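Local coordinates for putative exported protein (Bacteroides fragilis NCTC 9343, PDB 3IEE) that is of unknown function but is a largely helical, probably exported protein with a lipoprotein-type signal that may tether it to the cell envelope, at residues R199-V204 with K246-G251; M140-Q145 with Y189-R194. One frame throughout, in Å; residues are numbered along the deposited sequence. Where two conformers were deposited one is given.

Interaction 1 of 2, residues R199-V204 with K246-G251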
ATOM      1  N   ARG A 199      -5.621  -0.322  13.713  0.50 10.58           N
ATOM      2  CA  ARG A 199      -5.132  -1.104  12.571  0.50 12.63           C
ATOM      3  C   ARG A 199      -3.619  -0.884  12.360  0.50 12.49           C
ATOM      4  O   ARG A 199      -2.887  -1.859  12.163  0.50 12.70           O
ATOM      5  CB  ARG A 199      -5.922  -0.804  11.296  0.50 14.27           C
ATOM      6  CG  ARG A 199      -5.495  -1.640  10.127  0.50 15.29           C
ATOM      7  CD  ARG A 199      -5.704  -3.117  10.370  0.50 18.85           C
ATOM      8  NE  ARG A 199      -5.483  -3.840   9.127  0.50 29.28           N
ATOM      9  CZ  ARG A 199      -5.607  -5.151   8.955  0.50 26.41           C
ATOM     10  NH1 ARG A 199      -5.978  -5.957   9.944  0.50 27.69           N
ATOM     11  NH2 ARG A 199      -5.363  -5.648   7.750  0.50 35.44           N
ATOM     12  N   ILE A 200      -3.143   0.366  12.462  1.00 10.57           N
ATOM     13  CA  ILE A 200      -1.687   0.654  12.411  1.00 11.94           C
ATOM     14  C   ILE A 200      -0.985  -0.135  13.529  1.00 13.34           C
ATOM     15  O   ILE A 200       0.029  -0.801  13.304  1.00 12.54           O
ATOM     16  CB  ILE A 200      -1.407   2.129  12.560  1.00 10.86           C
ATOM     17  CG1 ILE A 200      -1.922   2.884  11.334  1.00 13.55           C
ATOM     18  CG2 ILE A 200       0.153   2.385  12.792  1.00 12.39           C
ATOM     19  CD1 ILE A 200      -2.026   4.367  11.533  1.00 14.52           C
ATOM     20  N   ASP A 201      -1.569  -0.136  14.727  1.00 12.14           N
ATOM     21  CA  ASP A 201      -0.925  -0.857  15.838  1.00 12.11           C
ATOM     22  C   ASP A 201      -0.834  -2.367  15.568  1.00 14.26           C
ATOM     23  O   ASP A 201       0.164  -3.020  15.931  1.00 14.26           O
ATOM     24  CB  ASP A 201      -1.649  -0.584  17.141  1.00 10.94           C
ATOM     25  CG  ASP A 201      -1.676   0.882  17.513  1.00 10.11           C
ATOM     26  OD1 ASP A 201      -0.850   1.670  17.028  1.00 14.56           O
ATOM     27  OD2 ASP A 201      -2.524   1.258  18.354  1.00 16.58           O
ATOM     28  N   LEU A 202      -1.868  -2.917  14.941  1.00 13.94           N
ATOM     29  CA  LEU A 202      -1.926  -4.329  14.616  1.00 15.44           C
ATOM     30  C   LEU A 202      -0.815  -4.656  13.625  1.00 14.09           C
ATOM     31  O   LEU A 202      -0.078  -5.656  13.773  1.00 12.77           O
ATOM     32  CB  LEU A 202      -3.285  -4.643  13.979  1.00 15.29           C
ATOM     33  CG  LEU A 202      -3.631  -6.112  13.791  1.00 24.23           C
ATOM     34  CD1 LEU A 202      -3.564  -6.903  15.109  1.00 27.68           C
ATOM     35  CD2 LEU A 202      -5.038  -6.177  13.194  1.00 20.80           C
ATOM     36  N   LYS A 203      -0.661  -3.814  12.613  1.00 12.03           N
ATOM     37  CA  LYS A 203       0.371  -4.056  11.614  1.00 13.32           C
ATOM     38  C   LYS A 203       1.795  -3.869  12.187  1.00 11.68           C
ATOM     39  O   LYS A 203       2.719  -4.576  11.776  1.00 13.78           O
ATOM     40  CB  LYS A 203       0.187  -3.174  10.381  1.00 15.47           C
ATOM     41  CG  LYS A 203      -1.088  -3.458   9.598  1.00 18.38           C
ATOM     42  CD  LYS A 203      -1.134  -4.844   8.986  1.00 26.50           C
ATOM     43  CE  LYS A 203      -0.385  -4.929   7.646  1.00 32.71           C
ATOM     44  NZ  LYS A 203      -0.553  -6.271   6.993  1.00 29.59           N
ATOM     45  N   VAL A 204       1.966  -2.935  13.122  1.00 13.05           N
ATOM     46  CA  VAL A 204       3.245  -2.778  13.840  1.00 12.73           C
ATOM     47  C   VAL A 204       3.552  -4.021  14.659  1.00 12.85           C
ATOM     48  O   VAL A 204       4.717  -4.513  14.714  1.00 13.72           O
ATOM     49  CB  VAL A 204       3.264  -1.522  14.712  1.00 15.74           C
ATOM     50  CG1 VAL A 204       4.491  -1.559  15.635  1.00 13.53           C
ATOM     51  CG2 VAL A 204       3.206  -0.266  13.825  1.00 11.30           C
ATOM     52  N   LYS A 246       6.003   6.193  18.184  1.00 13.59           N
ATOM     53  CA  LYS A 246       6.054   7.595  18.623  1.00 14.30           C
ATOM     54  C   LYS A 246       5.007   8.466  17.902  1.00 13.04           C
ATOM     55  O   LYS A 246       4.285   9.260  18.533  1.00 13.75           O
ATOM     56  CB  LYS A 246       7.452   8.129  18.419  1.00 16.56           C
ATOM     57  CG  LYS A 246       8.448   7.546  19.375  1.00 21.76           C
ATOM     58  CD  LYS A 246       8.326   8.001  20.845  1.00 29.66           C
ATOM     59  CE  LYS A 246       9.526   7.452  21.649  1.00 31.01           C
ATOM     60  NZ  LYS A 246       9.533   7.877  23.068  1.00 37.37           N
ATOM     61  N   VAL A 247       4.885   8.288  16.593  1.00 12.64           N
ATOM     62  CA  VAL A 247       3.863   8.974  15.797  1.00 13.45           C
ATOM     63  C   VAL A 247       2.442   8.594  16.257  1.00 13.27           C
ATOM     64  O   VAL A 247       1.567   9.438  16.344  1.00 14.01           O
ATOM     65  CB  VAL A 247       4.107   8.718  14.262  1.00 15.47           C
ATOM     66  CG1 VAL A 247       2.889   9.125  13.418  1.00 24.67           C
ATOM     67  CG2 VAL A 247       5.351   9.514  13.824  1.00 20.36           C
ATOM     68  N   ARG A 248       2.252   7.331  16.604  1.00 11.33           N
ATOM     69  CA  ARG A 248       0.972   6.887  17.159  1.00 11.86           C
ATOM     70  C   ARG A 248       0.600   7.456  18.539  1.00  9.87           C
ATOM     71  O   ARG A 248      -0.580   7.355  18.978  1.00 10.25           O
ATOM     72  CB  ARG A 248       0.905   5.357  17.176  1.00 11.76           C
ATOM     73  CG  ARG A 248       0.443   4.822  15.837  1.00 14.52           C
ATOM     74  CD  ARG A 248      -1.095   5.029  15.631  1.00 15.55           C
ATOM     75  NE  ARG A 248      -1.925   4.279  16.562  1.00 14.18           N
ATOM     76  CZ  ARG A 248      -2.964   4.749  17.258  1.00 12.68           C
ATOM     77  NH1 ARG A 248      -3.379   5.994  17.136  1.00 13.73           N
ATOM     78  NH2 ARG A 248      -3.625   3.895  18.019  1.00 14.05           N
ATOM     79  N   GLU A 249       1.561   8.066  19.250  1.00 11.56           N
ATOM     80  CA  GLU A 249       1.250   8.819  20.471  1.00 13.49           C
ATOM     81  C   GLU A 249       0.724  10.241  20.209  1.00 13.56           C
ATOM     82  O   GLU A 249       0.259  10.929  21.126  1.00 12.11           O
ATOM     83  CB  GLU A 249       2.480   8.894  21.386  1.00 17.19           C
ATOM     84  CG  GLU A 249       2.984   7.572  21.861  1.00 16.45           C
ATOM     85  CD  GLU A 249       4.285   7.744  22.646  1.00 24.92           C
ATOM     86  OE1 GLU A 249       4.372   8.682  23.461  1.00 34.17           O
ATOM     87  OE2 GLU A 249       5.191   6.936  22.444  1.00 38.05           O
ATOM     88  N   LYS A 250       0.862  10.696  18.970  1.00 14.44           N
ATOM     89  CA  LYS A 250       0.378  11.987  18.541  1.00 12.91           C
ATOM     90  C   LYS A 250      -1.067  11.898  18.038  1.00 15.77           C
ATOM     91  O   LYS A 250      -1.529  10.831  17.635  1.00 17.42           O
ATOM     92  CB  LYS A 250       1.245  12.539  17.423  1.00 14.06           C
ATOM     93  CG  LYS A 250       2.719  12.666  17.785  1.00 13.57           C
ATOM     94  CD  LYS A 250       3.440  13.100  16.499  1.00 21.93           C
ATOM     95  CE  LYS A 250       4.713  13.675  16.716  1.00 25.15           C
ATOM     96  NZ  LYS A 250       5.215  14.274  15.407  1.00 19.43           N
ATOM     97  N   GLY A 251      -1.780  13.029  18.059  1.00 16.00           N
ATOM     98  CA  GLY A 251      -3.245  13.012  17.866  1.00 14.91           C
ATOM     99  C   GLY A 251      -3.773  13.333  16.461  1.00 17.20           C
ATOM    100  O   GLY A 251      -5.005  13.426  16.247  1.00 18.73           O
TER
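Arg248 reaches from the end of helix 224-247 to helix 197-215 and grips Asp201 side-on, its NE and NH2 each taking one carboxylate oxygen. Arg248 NE to Asp201 OD1 and Arg248 NH2 to Asp201 OD2 both measure 2.9 Å, and both bonds are nearly straight. Each oxygen is met on its syn side. The two oxygens lie close to the guanidinium plane, whereas the nitrogens stand well out of the carboxylate plane, so the fork is slightly twisted, the two planes 25° apart. Arg248 folds to get there: bends at chi2 (-75°) and chi3 (-65°) curl the chain back, and the side chains of Asp201 and Arg248 cross at about a right angle. Alongside the ion pair, Ile200 CG2 packs against the aliphatic part of the arginine, 3.9 Å from Arg248 CG. Ile200 also touches Val244, joining this pair to the apolar seam between the two helices. Val247 to Lys250 form a type I beta turn. Two bonds from one rigid group fix both the position and the rotation of the carboxylate, and the paired opposite charges would probably favour the ionised form of Asp201 at this partly exposed position.

Interaction 2 of 2, residues M140-Q145 with Y189-R194. With EDO (1,2-ethanediol), chain E.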
HETATM    1  N   MSE A 140     -11.342   2.760  -1.549  1.00 13.68           N
HETATM    2  CA  MSE A 140     -10.192   2.598  -2.508  1.00 13.34           C
HETATM    3  C   MSE A 140      -9.029   1.978  -1.770  1.00 13.94           C
HETATM    4  O   MSE A 140      -8.413   0.994  -2.219  1.00 11.32           O
HETATM    5  CB  MSE A 140      -9.808   3.947  -3.157  1.00 14.28           C
HETATM    6  CG  MSE A 140     -10.882   4.459  -4.127  1.00 15.10           C
HETATM    7 SE   MSE A 140     -10.543   6.339  -4.517  0.75 21.75          SE
HETATM    8  CE  MSE A 140      -8.789   6.158  -5.190  1.00 22.14           C
ATOM      9  N   SER A 141      -8.766   2.486  -0.584  1.00 13.23           N
ATOM     10  CA  SER A 141      -7.607   2.033   0.159  1.00 13.25           C
ATOM     11  C   SER A 141      -7.811   0.612   0.671  1.00 15.05           C
ATOM     12  O   SER A 141      -6.903  -0.193   0.690  1.00 14.16           O
ATOM     13  CB  SER A 141      -7.345   2.973   1.318  1.00 16.32           C
ATOM     14  OG  SER A 141      -6.735   4.140   0.799  1.00 18.76           O
ATOM     15  N   GLU A 142      -9.050   0.306   0.988  1.00 12.51           N
ATOM     16  CA  GLU A 142      -9.390  -1.041   1.464  1.00 16.39           C
ATOM     17  C   GLU A 142      -9.264  -2.087   0.350  1.00 14.14           C
ATOM     18  O   GLU A 142      -8.695  -3.188   0.552  1.00 14.07           O
ATOM     19  CB  GLU A 142     -10.794  -1.058   2.072  1.00 18.49           C
ATOM     20  CG  GLU A 142     -10.818  -0.542   3.492  1.00 22.11           C
ATOM     21  CD  GLU A 142     -12.211  -0.528   4.130  1.00 25.23           C
ATOM     22  OE1 GLU A 142     -13.214  -0.730   3.402  1.00 32.05           O
ATOM     23  OE2 GLU A 142     -12.292  -0.281   5.371  1.00 30.35           O
ATOM     24  N   TYR A 143      -9.788  -1.765  -0.822  1.00 12.83           N
ATOM     25  CA  TYR A 143      -9.629  -2.676  -1.963  1.00 14.83           C
ATOM     26  C   TYR A 143      -8.147  -2.947  -2.275  1.00 12.83           C
ATOM     27  O   TYR A 143      -7.725  -4.104  -2.518  1.00 14.21           O
ATOM     28  CB  TYR A 143     -10.272  -2.096  -3.203  1.00 14.16           C
ATOM     29  CG  TYR A 143     -11.784  -2.092  -3.272  1.00 15.70           C
ATOM     30  CD1 TYR A 143     -12.498  -3.290  -3.198  1.00 17.41           C
ATOM     31  CD2 TYR A 143     -12.474  -0.904  -3.505  1.00 17.60           C
ATOM     32  CE1 TYR A 143     -13.867  -3.302  -3.334  1.00 18.62           C
ATOM     33  CE2 TYR A 143     -13.837  -0.907  -3.608  1.00 17.56           C
ATOM     34  CZ  TYR A 143     -14.520  -2.101  -3.528  1.00 19.10           C
ATOM     35  OH  TYR A 143     -15.884  -2.101  -3.619  1.00 23.20           O
ATOM     36  N   LYS A 144      -7.329  -1.886  -2.212  1.00 11.72           N
ATOM     37  CA  LYS A 144      -5.897  -1.990  -2.475  1.00 12.06           C
ATOM     38  C   LYS A 144      -5.232  -2.946  -1.446  1.00 11.65           C
ATOM     39  O   LYS A 144      -4.495  -3.879  -1.793  1.00 13.34           O
ATOM     40  CB  LYS A 144      -5.289  -0.608  -2.391  1.00 13.68           C
ATOM     41  CG  LYS A 144      -3.769  -0.555  -2.413  1.00 12.29           C
ATOM     42  CD  LYS A 144      -3.259   0.846  -2.652  1.00 13.61           C
ATOM     43  CE  LYS A 144      -1.726   1.013  -2.508  1.00 15.81           C
ATOM     44  NZ  LYS A 144      -1.267   2.422  -2.778  1.00 13.60           N
ATOM     45  N   GLN A 145      -5.481  -2.705  -0.165  1.00 11.94           N
ATOM     46  CA  GLN A 145      -4.897  -3.564   0.831  1.00 13.02           C
ATOM     47  C   GLN A 145      -5.426  -5.010   0.699  1.00 11.86           C
ATOM     48  O   GLN A 145      -4.655  -5.984   0.903  1.00 12.55           O
ATOM     49  CB  GLN A 145      -5.109  -3.049   2.268  1.00 12.84           C
ATOM     50  CG  GLN A 145      -4.356  -3.894   3.321  1.00 16.75           C
ATOM     51  CD  GLN A 145      -2.844  -3.946   3.083  1.00 13.96           C
ATOM     52  OE1 GLN A 145      -2.183  -2.917   2.952  1.00 16.45           O
ATOM     53  NE2 GLN A 145      -2.300  -5.162   2.993  1.00 15.46           N
ATOM     54  N   TYR A 189      -1.129   4.879   7.415  1.00 12.75           N
ATOM     55  CA  TYR A 189      -0.785   6.141   8.074  1.00 12.72           C
ATOM     56  C   TYR A 189      -1.219   7.341   7.195  1.00 10.99           C
ATOM     57  O   TYR A 189      -1.611   8.375   7.699  1.00 13.25           O
ATOM     58  CB  TYR A 189       0.698   6.220   8.476  1.00 15.02           C
ATOM     59  CG  TYR A 189       0.950   7.521   9.193  1.00 14.36           C
ATOM     60  CD1 TYR A 189       0.459   7.740  10.491  1.00 22.85           C
ATOM     61  CD2 TYR A 189       1.537   8.598   8.549  1.00 17.31           C
ATOM     62  CE1 TYR A 189       0.618   8.985  11.118  1.00 21.40           C
ATOM     63  CE2 TYR A 189       1.663   9.818   9.159  1.00 20.65           C
ATOM     64  CZ  TYR A 189       1.215  10.021  10.434  1.00 18.77           C
ATOM     65  OH  TYR A 189       1.339  11.259  11.056  1.00 20.58           O
ATOM     66  N   ALA A 190      -1.098   7.187   5.886  1.00 13.52           N
ATOM     67  CA  ALA A 190      -1.499   8.240   4.944  1.00 14.88           C
ATOM     68  C   ALA A 190      -2.988   8.595   4.890  1.00 12.48           C
ATOM     69  O   ALA A 190      -3.358   9.550   4.177  1.00 16.71           O
ATOM     70  CB  ALA A 190      -1.013   7.881   3.518  1.00 14.75           C
ATOM     71  N   ARG A 191      -3.837   7.846   5.584  0.50 13.21           N
ATOM     72  CA  ARG A 191      -5.294   8.107   5.581  0.50 14.48           C
ATOM     73  C   ARG A 191      -5.588   9.267   6.560  0.50 15.27           C
ATOM     74  O   ARG A 191      -6.211   9.066   7.606  0.50 16.06           O
ATOM     75  CB  ARG A 191      -6.107   6.840   5.910  0.50 14.83           C
ATOM     76  CG  ARG A 191      -5.773   5.578   5.091  0.50 16.49           C
ATOM     77  CD  ARG A 191      -6.958   4.569   4.971  0.50 21.77           C
ATOM     78  NE  ARG A 191      -6.576   3.148   4.815  0.50 19.81           N
ATOM     79  CZ  ARG A 191      -7.444   2.148   4.579  0.50 23.87           C
ATOM     80  NH1 ARG A 191      -8.742   2.435   4.435  0.50 23.77           N
ATOM     81  NH2 ARG A 191      -7.033   0.860   4.432  0.50 14.87           N
ATOM     82  N   LYS A 192      -5.111  10.469   6.198  1.00 15.54           N
ATOM     83  CA  LYS A 192      -5.202  11.694   6.990  1.00 17.21           C
ATOM     84  C   LYS A 192      -6.585  11.946   7.567  1.00 15.23           C
ATOM     85  O   LYS A 192      -6.728  12.348   8.716  1.00 18.89           O
ATOM     86  CB  LYS A 192      -4.787  12.868   6.090  1.00 17.43           C
ATOM     87  CG  LYS A 192      -5.032  14.218   6.587  1.00 22.21           C
ATOM     88  CD  LYS A 192      -4.449  15.265   5.627  1.00 21.11           C
ATOM     89  CE  LYS A 192      -4.813  16.658   6.104  1.00 27.58           C
ATOM     90  NZ  LYS A 192      -4.075  17.679   5.347  1.00 30.63           N
ATOM     91  N   HIS A 193      -7.598  11.723   6.742  1.00 16.18           N
ATOM     92  CA  HIS A 193      -8.967  12.063   7.097  1.00 16.02           C
ATOM     93  C   HIS A 193      -9.754  10.987   7.817  1.00 16.66           C
ATOM     94  O   HIS A 193     -10.805  11.282   8.352  1.00 18.11           O
ATOM     95  CB  HIS A 193      -9.694  12.542   5.854  1.00 18.43           C
ATOM     96  CG  HIS A 193      -9.078  13.767   5.254  1.00 17.13           C
ATOM     97  ND1 HIS A 193      -8.298  13.715   4.121  1.00 19.75           N
ATOM     98  CD2 HIS A 193      -9.124  15.069   5.623  1.00 22.50           C
ATOM     99  CE1 HIS A 193      -7.875  14.931   3.827  1.00 19.05           C
ATOM    100  NE2 HIS A 193      -8.357  15.770   4.722  1.00 21.75           N
ATOM    101  N   ARG A 194      -9.293   9.743   7.803  0.50 17.47           N
ATOM    102  CA  ARG A 194      -9.989   8.703   8.541  0.50 17.58           C
ATOM    103  C   ARG A 194      -9.054   7.624   9.063  0.50 15.88           C
ATOM    104  O   ARG A 194      -9.205   6.442   8.825  0.50 13.79           O
ATOM    105  CB  ARG A 194     -11.131   8.097   7.753  0.50 18.78           C
ATOM    106  CG  ARG A 194     -12.040   7.250   8.666  0.50 19.63           C
ATOM    107  CD  ARG A 194     -13.060   6.499   7.877  0.50 22.52           C
ATOM    108  NE  ARG A 194     -13.943   7.424   7.196  0.50 21.51           N
ATOM    109  CZ  ARG A 194     -14.954   7.059   6.413  0.50 21.45           C
ATOM    110  NH1 ARG A 194     -15.201   5.766   6.176  0.50 20.81           N
ATOM    111  NH2 ARG A 194     -15.701   8.000   5.848  0.50 16.17           N
TER
HETATM  112  C1  EDO E 304     -13.126  -3.813   1.814  1.00 51.75           C
HETATM  113  O1  EDO E 304     -13.445  -5.165   2.174  1.00 53.07           O
HETATM  114  C2  EDO E 304     -13.929  -3.319   0.610  1.00 51.12           C
HETATM  115  O2  EDO E 304     -14.017  -1.882   0.628  1.00 49.74           O
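Ser141 CB sits over the centre of one face of the Arg191 guanidinium, 3.4 Å from Arg191 CZ. The serine thus presents a carbon to the flat cation, and no hydrogen bond joins the two segments. Glu142 approaches from another direction: its CG lies at the guanidinium edge, in plane, 3.7 Å from Arg191 NH1. The carboxylate does not pair with the guanidinium; their planes are 72° apart, and Glu142 OE2 remains 4.6 Å from Arg191 NH1. Any attraction between the charges is therefore probably weak. Arg191 spans the gap with a chain extended from CG to NE, which carries the planar group from the loop onto helix 123-162; this is one of two modelled conformers, so the guanidinium placement is less certain. That loop links helices 169-189 and 197-215, and its backbone is sharply folded: Arg191 is the centre of an inverse gamma turn, closed by a weak 2.8 Å bond from Lys192 N to Ala190 O, and begins a type I beta turn that ends at Arg194. The contact so ties the long helix of the DUF6845 region to a turn of the DUF3829-like region. Farther out, 1,2-ethanediol, probably from the crystallisation liquor, gives a hydrogen bond from O2 to Glu142 OE1 (3.1 Å) and lies over one face of the Tyr143 ring. Thr138, a turn earlier on helix 123-162, also touches Arg191. The loop has further links: Arg194 NH1 to Gln135 OE1, and a salt bridge from Lys192 NZ to Asp51 OD2 of helix 43-56.

How the interactions relate
Interaction 2 closes along the chain before interaction 1 opens; their centres are about 14 Å apart, and both involve the stretch made of helices 169-189 and 197-215 and the loop between them. Tyr189, at the start of 189-194, physically connects them: Tyr189 CE1 packs 3.2 Å from Val247 CG1, and Tyr189 CA lies 4.1 Å from Ile200 CD1. Interaction 1 closes helix 197-215 against the end of helix 224-247 within the DUF3829-like region, whereas interaction 2 joins that region to the DUF6845 helix. Both use a partly exposed arginine, as a paired ion in one and a packing surface in the other. No active site is known; the ethanediols at interaction 2, probably from the crystallisation liquor, do not establish one.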